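PDB 5YWN: protein induced by osmotic stress from Scheffersomyces stipitis, which probably reduces ketones and aldehydes to alcohols with NADPH, and is studied as a haloketone reductase for asymmetric reduction. Local coordinates for residues V30-E36 against F50-K56; N41-Y46 against A200-E204. The protein carries 1 engineered substitution. All blocks are in the same frame, centred on the assembly; numbering follows the deposited sequence.

How the contacts relate
From the N terminus, strand 28-33 comes first, then helix 36-46, then strand 50-54, and contact 1 closes this short loop by setting 30-36 beside 50-56 in the parallel sheet. Contact 2 starts inside that loop, on 41-46 of the helix, and runs some 150 residues on to 200-204, in the loop between strand 194-196 and helix 211-217. The two contacts therefore cross along the chain, about 14 Å apart, centre to centre. They also touch: Leu-42 packs on Val-33 and Phe-50, and Lys-43 NZ probably hydrogen-bonds to Phe-50 O. Contact 1 builds the edge of the Rossmann sheet; contact 2 ties its covering helix to a distant loop.

Contact 1: V30-E36 against F50-K56; sequences VGSVRSE and FSYEVVK. With NAP (NADP nicotinamide-adenine-dinucleotide phosphate), chain B.
Val-33 turns one methyl, CG2, toward two side chains of the neighbouring strand on the same face of the sheet: Val-33 CG2 lies 4.0 Å from Tyr-52 CD2, meeting that ring obliquely, and 4.1 Å from Val-54 CG2. A chi1 of -66° puts this methyl between the backbone N and the carbonyl carbon. Ser-32, on the other face, has its CB near Val-55 CG2 just past the strand, while Ser-32 OG bonds to Gly-9 N and reaches Val-55 O through a water. Between the strands run four backbone bonds, from Gly-31 N to Ser-51 O (2.8 Å) through to Val-55 N to Val-33 O (2.9 Å). Just past the strand, Arg-34 lays one guanidinium face over the adenine, its chain bent at chi3 (-84°), and Arg-34 NH1 gives a nearly straight bond (168°) to NADP O2X of the 2'-phosphate, 3.1 Å away. Arg-34 CD packs 3.4 Å from Lys-56 O, and a water joins NH2 to that same carbonyl. A leucine in place of Arg-34 would probably leave the 2'-phosphate without this charged donor and the adenine without its flat cover. Ser-35 N-caps the next helix through Lys-38 N. A parallel beta-alpha-beta unit with an arginine at the adenosine 2'-phosphate just after strand 28-33 is consistent with a preference for NADP over NAD in a Rossmann fold.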
loop_
_atom_site.group_PDB
_atom_site.type_symbol
_atom_site.label_atom_id
_atom_site.label_comp_id
_atom_site.label_asym_id
_atom_site.label_seq_id
_atom_site.Cartn_x
_atom_site.Cartn_y
_atom_site.Cartn_z
ATOM N N VAL A 30 12.370 -12.597 -2.055
ATOM C CA VAL A 30 11.610 -13.518 -2.842
ATOM C C VAL A 30 10.218 -12.987 -3.020
ATOM O O VAL A 30 9.530 -12.783 -2.078
ATOM C CB VAL A 30 11.553 -14.887 -2.143
ATOM C CG1 VAL A 30 10.845 -15.923 -2.963
ATOM C CG2 VAL A 30 12.907 -15.346 -1.682
ATOM N N GLY A 31 9.815 -12.788 -4.238
ATOM C CA GLY A 31 8.543 -12.227 -4.552
ATOM C C GLY A 31 7.543 -13.192 -5.118
ATOM O O GLY A 31 7.897 -14.010 -5.875
ATOM N N SER A 32 6.293 -13.091 -4.715
ATOM C CA SER A 32 5.212 -13.807 -5.376
ATOM C C SER A 32 4.588 -13.048 -6.561
ATOM O O SER A 32 4.337 -11.889 -6.500
ATOM C CB SER A 32 4.136 -14.330 -4.436
ATOM O OG SER A 32 3.212 -13.398 -4.082
ATOM N N VAL A 33 4.350 -13.766 -7.618
ATOM C CA VAL A 33 3.754 -13.229 -8.802
ATOM C C VAL A 33 2.691 -14.158 -9.360
ATOM O O VAL A 33 2.755 -15.301 -9.157
ATOM C CB VAL A 33 4.796 -12.963 -9.879
ATOM C CG1 VAL A 33 5.764 -11.884 -9.491
ATOM C CG2 VAL A 33 5.492 -14.223 -10.318
ATOM N N ARG A 34 1.726 -13.622 -10.068
ATOM C CA ARG A 34 0.683 -14.431 -10.648
ATOM C C ARG A 34 1.039 -15.080 -11.974
ATOM O O ARG A 34 0.313 -15.872 -12.444
ATOM C CB ARG A 34 -0.662 -13.699 -10.718
ATOM C CG ARG A 34 -1.313 -13.406 -9.391
ATOM C CD ARG A 34 -2.787 -13.143 -9.501
ATOM N NE ARG A 34 -3.085 -11.785 -9.851
ATOM C CZ ARG A 34 -4.292 -11.302 -10.071
ATOM N NH1 ARG A 34 -4.419 -10.052 -10.405
ATOM N NH2 ARG A 34 -5.349 -12.067 -9.979
ATOM N N SER A 35 2.150 -14.715 -12.562
ATOM C CA SER A 35 2.623 -15.370 -13.747
ATOM C C SER A 35 4.139 -15.431 -13.871
ATOM O O SER A 35 4.843 -14.605 -13.383
ATOM C CB SER A 35 2.051 -14.712 -14.989
ATOM O OG SER A 35 2.828 -13.638 -15.392
ATOM N N GLU A 36 4.584 -16.381 -14.657
ATOM C CA GLU A 36 5.972 -16.549 -14.891
ATOM C C GLU A 36 6.598 -15.318 -15.533
ATOM O O GLU A 36 7.566 -14.873 -15.088
ATOM C CB GLU A 36 6.148 -17.779 -15.767
ATOM C CG GLU A 36 7.537 -18.195 -16.078
ATOM C CD GLU A 36 8.445 -18.365 -14.894
ATOM O OE1 GLU A 36 8.090 -18.994 -13.926
ATOM O OE2 GLU A 36 9.573 -17.881 -14.977
ATOM N N PHE A 50 17.167 -10.991 -6.176
ATOM C CA PHE A 50 15.757 -11.151 -6.268
ATOM C C PHE A 50 15.356 -12.458 -6.926
ATOM O O PHE A 50 15.771 -12.751 -8.000
ATOM C CB PHE A 50 15.119 -10.030 -7.066
ATOM C CG PHE A 50 13.645 -10.197 -7.266
ATOM C CD1 PHE A 50 12.771 -9.792 -6.315
ATOM C CD2 PHE A 50 13.157 -10.776 -8.379
ATOM C CE1 PHE A 50 11.433 -9.949 -6.468
ATOM C CE2 PHE A 50 11.808 -10.958 -8.544
ATOM C CZ PHE A 50 10.941 -10.532 -7.589
ATOM N N SER A 51 14.488 -13.190 -6.288
ATOM C CA SER A 51 13.889 -14.341 -6.893
ATOM C C SER A 51 12.376 -14.368 -6.721
ATOM O O SER A 51 11.869 -13.656 -5.953
ATOM C CB SER A 51 14.578 -15.621 -6.491
ATOM O OG SER A 51 14.575 -15.831 -5.146
ATOM N N TYR A 52 11.696 -15.153 -7.525
ATOM C CA TYR A 52 10.268 -15.191 -7.536
ATOM C C TYR A 52 9.680 -16.594 -7.538
ATOM O O TYR A 52 10.313 -17.528 -7.945
ATOM C CB TYR A 52 9.712 -14.392 -8.716
ATOM C CG TYR A 52 10.029 -14.959 -10.071
ATOM C CD1 TYR A 52 11.210 -14.690 -10.687
ATOM C CD2 TYR A 52 9.160 -15.764 -10.707
ATOM C CE1 TYR A 52 11.501 -15.210 -11.901
ATOM C CE2 TYR A 52 9.449 -16.290 -11.903
ATOM C CZ TYR A 52 10.615 -15.997 -12.487
ATOM O OH TYR A 52 10.856 -16.528 -13.662
ATOM N N GLU A 53 8.455 -16.693 -7.066
ATOM C CA GLU A 53 7.654 -17.873 -7.201
ATOM C C GLU A 53 6.277 -17.495 -7.697
ATOM O O GLU A 53 5.743 -16.491 -7.319
ATOM C CB GLU A 53 7.533 -18.653 -5.898
ATOM C CG GLU A 53 8.816 -19.166 -5.340
ATOM C CD GLU A 53 9.503 -20.174 -6.220
ATOM O OE1 GLU A 53 8.838 -20.888 -6.933
ATOM O OE2 GLU A 53 10.705 -20.257 -6.192
ATOM N N VAL A 54 5.713 -18.341 -8.518
ATOM C CA VAL A 54 4.419 -18.108 -9.057
ATOM C C VAL A 54 3.343 -18.684 -8.176
ATOM O O VAL A 54 3.270 -19.842 -8.005
ATOM C CB VAL A 54 4.285 -18.724 -10.443
ATOM C CG1 VAL A 54 2.915 -18.535 -10.994
ATOM C CG2 VAL A 54 5.299 -18.175 -11.387
ATOM N N VAL A 55 2.521 -17.811 -7.643
ATOM C CA VAL A 55 1.349 -18.161 -6.872
ATOM C C VAL A 55 0.135 -17.501 -7.483
ATOM O O VAL A 55 -0.143 -16.365 -7.248
ATOM C CB VAL A 55 1.502 -17.743 -5.411
ATOM C CG1 VAL A 55 0.307 -18.120 -4.580
ATOM C CG2 VAL A 55 2.793 -18.258 -4.832
ATOM N N LYS A 56 -0.542 -18.244 -8.322
ATOM C CA LYS A 56 -1.622 -17.751 -9.116
ATOM C C LYS A 56 -2.877 -17.341 -8.368
ATOM O O LYS A 56 -3.470 -16.419 -8.737
ATOM C CB LYS A 56 -1.928 -18.686 -10.252
ATOM C CG LYS A 56 -0.728 -19.079 -11.095
ATOM C CD LYS A 56 -1.084 -19.919 -12.310
ATOM C CE LYS A 56 -2.262 -19.347 -13.070
ATOM N NZ LYS A 56 -2.663 -20.025 -14.335
HETATM P PA NAP B . -1.679 -2.397 -6.942
HETATM O O1A NAP B . -0.584 -1.498 -7.465
HETATM O O2A NAP B . -2.794 -2.839 -7.859
HETATM O O5B NAP B . -0.993 -3.711 -6.313
HETATM C C5B NAP B . -1.744 -4.912 -6.151
HETATM C C4B NAP B . -0.867 -6.116 -6.473
HETATM O O4B NAP B . -1.387 -7.286 -5.834
HETATM C C3B NAP B . -0.816 -6.385 -7.969
HETATM O O3B NAP B . 0.524 -6.272 -8.459
HETATM C C2B NAP B . -1.342 -7.793 -8.166
HETATM O O2B NAP B . -0.359 -8.619 -8.784
HETATM C C1B NAP B . -1.690 -8.316 -6.780
HETATM N N9A NAP B . -3.132 -8.662 -6.713
HETATM C C8A NAP B . -4.154 -7.790 -6.820
HETATM N N7A NAP B . -5.345 -8.434 -6.715
HETATM C C5A NAP B . -5.091 -9.744 -6.536
HETATM C C6A NAP B . -5.893 -10.975 -6.354
HETATM N N6A NAP B . -7.248 -10.933 -6.343
HETATM N N1A NAP B . -5.228 -12.141 -6.201
HETATM C C2A NAP B . -3.883 -12.206 -6.209
HETATM N N3A NAP B . -3.099 -11.124 -6.371
HETATM C C4A NAP B . -3.630 -9.889 -6.536
HETATM O O3 NAP B . -2.336 -1.692 -5.652
HETATM P PN NAP B . -1.445 -0.764 -4.685
HETATM O O1N NAP B . -2.010 0.635 -4.720
HETATM O O2N NAP B . 0.011 -0.997 -5.016
HETATM O O5D NAP B . -1.736 -1.389 -3.230
HETATM C C5D NAP B . -0.769 -2.222 -2.593
HETATM C C4D NAP B . -1.313 -2.720 -1.260
HETATM O O4D NAP B . -1.294 -1.664 -0.293
HETATM C C3D NAP B . -2.747 -3.211 -1.384
HETATM O O3D NAP B . -2.831 -4.609 -1.089
HETATM C C2D NAP B . -3.560 -2.404 -0.392
HETATM O O2D NAP B . -4.206 -3.263 0.553
HETATM C C1D NAP B . -2.580 -1.474 0.306
HETATM N N1N NAP B . -3.013 -0.081 0.160
HETATM C C2N NAP B . -2.574 0.645 -0.875
HETATM C C3N NAP B . -2.974 1.968 -1.033
HETATM C C7N NAP B . -2.476 2.775 -2.195
HETATM O O7N NAP B . -3.017 3.835 -2.462
HETATM N N7N NAP B . -1.451 2.310 -2.908
HETATM C C4N NAP B . -3.836 2.534 -0.106
HETATM C C5N NAP B . -4.278 1.760 0.957
HETATM C C6N NAP B . -3.847 0.443 1.068
HETATM P P2B NAP B . -0.290 -8.745 -10.388
HETATM O O1X NAP B . 0.325 -10.104 -10.620
HETATM O O2X NAP B . -1.730 -8.629 -10.825
HETATM O O3X NAP B . 0.583 -7.586 -10.807
HETATM O O HOH W 1 1.188 -13.907 -6.055
HETATM O O HOH W 2 -5.618 -14.828 -8.605
#

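Contact 2: N41-Y46 against A200-E204; sequences NLKKLY and AKDEE
Leu-45 and Asn-41 close on Glu-204 in the tightly packed part of the contact. Leu-45 CD1 sits 3.6 Å from Glu-204 OE1 and also meets that residue's CG. One helical turn earlier, Asn-41 reaches out to Glu-204 with CG anti to the backbone N (chi1 176°). Asn-41 ND2 bonds to Glu-204 OE1 at 2.9 Å; the acceptor lies in the amide plane, yet the donor comes from above the carboxylate, 42° out of its plane. A water gives hydrogen bonds to Asn-41 OD1 and Glu-204 OE1, so OE1 takes two donors, while OE2 is held by Gln-16 NE2. Tyr-46 OH, bonded to Gln-16 OE1 of helix 13-24, belongs to the packed part too, touching Ala-200 CB at 3.5 Å. Helix 36-46 is the right-handed crossover helix of the beta-alpha-beta unit made by strands 28-33 and 50-54 of the Rossmann fold, and here the side carrying Asn-41 and Leu-45 meets the loop that follows strand 194-196. The Lys-201 chain passes the Tyr-46 ring heading the other way, Lys-201 CE 3.8 Å from Tyr-46 CE1; the looser hold is at its end, where Lys-201 NZ makes only a weak bond to Leu-45 O at 3.3 Å. At the solvent edge lies exposed Glu-203, which offers Leu-45 chiefly the flank of its chain, bent at chi2 (92°): Leu-45 CD2 comes 3.8 Å from Glu-203 CD, the two side chains passing head to tail.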
loop_
_atom_site.group_PDB
_atom_site.type_symbol
_atom_site.label_atom_id
_atom_site.label_comp_id
_atom_site.label_asym_id
_atom_site.label_seq_id
_atom_site.Cartn_x
_atom_site.Cartn_y
_atom_site.Cartn_z
ATOM N N ASN A 41 10.072 -10.495 -15.623
ATOM C CA ASN A 41 10.300 -9.074 -15.786
ATOM C C ASN A 41 10.916 -8.462 -14.564
ATOM O O ASN A 41 11.823 -7.726 -14.677
ATOM C CB ASN A 41 9.033 -8.332 -16.140
ATOM C CG ASN A 41 9.226 -6.834 -16.215
ATOM O OD1 ASN A 41 10.149 -6.360 -16.815
ATOM N ND2 ASN A 41 8.332 -6.103 -15.637
ATOM N N LEU A 42 10.420 -8.807 -13.392
ATOM C CA LEU A 42 10.955 -8.291 -12.149
ATOM C C LEU A 42 12.388 -8.688 -11.926
ATOM O O LEU A 42 13.176 -7.913 -11.478
ATOM C CB LEU A 42 10.099 -8.721 -10.986
ATOM C CG LEU A 42 8.700 -8.141 -10.877
ATOM C CD1 LEU A 42 7.999 -8.716 -9.646
ATOM C CD2 LEU A 42 8.718 -6.644 -10.854
ATOM N N LYS A 43 12.703 -9.899 -12.288
ATOM C CA LYS A 43 14.045 -10.376 -12.190
ATOM C C LYS A 43 15.008 -9.564 -13.034
ATOM O O LYS A 43 16.043 -9.248 -12.569
ATOM C CB LYS A 43 14.114 -11.833 -12.566
ATOM C CG LYS A 43 15.484 -12.442 -12.482
ATOM C CD LYS A 43 15.879 -12.738 -11.066
ATOM C CE LYS A 43 17.201 -13.435 -11.016
ATOM N NZ LYS A 43 17.755 -13.535 -9.671
ATOM N N LYS A 44 14.623 -9.182 -14.234
ATOM C CA LYS A 44 15.455 -8.326 -15.045
ATOM C C LYS A 44 15.686 -6.955 -14.432
ATOM O O LYS A 44 16.726 -6.411 -14.538
ATOM C CB LYS A 44 14.880 -8.154 -16.443
ATOM C CG LYS A 44 14.704 -9.420 -17.231
ATOM C CD LYS A 44 14.233 -9.175 -18.649
ATOM C CE LYS A 44 12.720 -9.076 -18.782
ATOM N NZ LYS A 44 11.880 -10.303 -18.707
ATOM N N LEU A 45 14.650 -6.383 -13.867
ATOM C CA LEU A 45 14.745 -5.127 -13.156
ATOM C C LEU A 45 15.547 -5.146 -11.871
ATOM O O LEU A 45 16.293 -4.275 -11.629
ATOM C CB LEU A 45 13.361 -4.547 -12.925
ATOM C CG LEU A 45 12.550 -4.277 -14.175
ATOM C CD1 LEU A 45 11.088 -3.941 -13.926
ATOM C CD2 LEU A 45 13.249 -3.263 -15.065
ATOM N N TYR A 46 15.356 -6.152 -11.052
ATOM C CA TYR A 46 15.964 -6.190 -9.733
ATOM C C TYR A 46 17.264 -6.979 -9.518
ATOM O O TYR A 46 17.899 -6.821 -8.536
ATOM C CB TYR A 46 14.910 -6.527 -8.697
ATOM C CG TYR A 46 13.900 -5.453 -8.605
ATOM C CD1 TYR A 46 14.214 -4.245 -8.051
ATOM C CD2 TYR A 46 12.676 -5.608 -9.144
ATOM C CE1 TYR A 46 13.320 -3.228 -8.005
ATOM C CE2 TYR A 46 11.766 -4.602 -9.103
ATOM C CZ TYR A 46 12.103 -3.404 -8.543
ATOM O OH TYR A 46 11.197 -2.421 -8.511
ATOM N N ALA A 200 9.102 2.640 -8.421
ATOM C CA ALA A 200 10.441 2.187 -8.133
ATOM C C ALA A 200 11.374 2.160 -9.372
ATOM O O ALA A 200 12.505 2.487 -9.287
ATOM C CB ALA A 200 10.416 0.847 -7.439
ATOM N N LYS A 201 10.826 1.794 -10.513
ATOM C CA LYS A 201 11.554 1.729 -11.747
ATOM C C LYS A 201 10.872 2.517 -12.853
ATOM O O LYS A 201 9.691 2.386 -13.061
ATOM C CB LYS A 201 11.692 0.293 -12.189
ATOM C CG LYS A 201 12.619 -0.557 -11.360
ATOM C CD LYS A 201 14.060 -0.225 -11.575
ATOM C CE LYS A 201 14.888 -1.033 -10.634
ATOM N NZ LYS A 201 16.303 -1.038 -10.971
ATOM N N ASP A 202 11.672 3.239 -13.600
ATOM C CA ASP A 202 11.230 4.024 -14.719
ATOM C C ASP A 202 10.546 3.159 -15.750
ATOM O O ASP A 202 9.595 3.555 -16.315
ATOM C CB ASP A 202 12.401 4.731 -15.357
ATOM C CG ASP A 202 12.962 5.816 -14.492
ATOM O OD1 ASP A 202 12.290 6.218 -13.548
ATOM O OD2 ASP A 202 14.071 6.238 -14.743
ATOM N N GLU A 203 11.037 1.959 -15.910
ATOM C CA GLU A 203 10.552 0.989 -16.852
ATOM C C GLU A 203 9.118 0.547 -16.611
ATOM O O GLU A 203 8.470 0.107 -17.485
ATOM C CB GLU A 203 11.475 -0.224 -16.850
ATOM C CG GLU A 203 12.888 0.047 -17.243
ATOM C CD GLU A 203 13.799 0.369 -16.093
ATOM O OE1 GLU A 203 13.346 0.868 -15.074
ATOM O OE2 GLU A 203 14.991 0.153 -16.218
ATOM N N GLU A 204 8.667 0.669 -15.384
ATOM C CA GLU A 204 7.364 0.289 -14.999
ATOM C C GLU A 204 6.361 1.407 -15.115
ATOM O O GLU A 204 5.213 1.202 -14.938
ATOM C CB GLU A 204 7.382 -0.309 -13.592
ATOM C CG GLU A 204 8.140 -1.638 -13.469
ATOM C CD GLU A 204 7.392 -2.828 -14.044
ATOM O OE1 GLU A 204 7.735 -3.278 -15.128
ATOM O OE2 GLU A 204 6.437 -3.293 -13.435
HETATM O O HOH W 3 10.124 -3.734 -17.115
#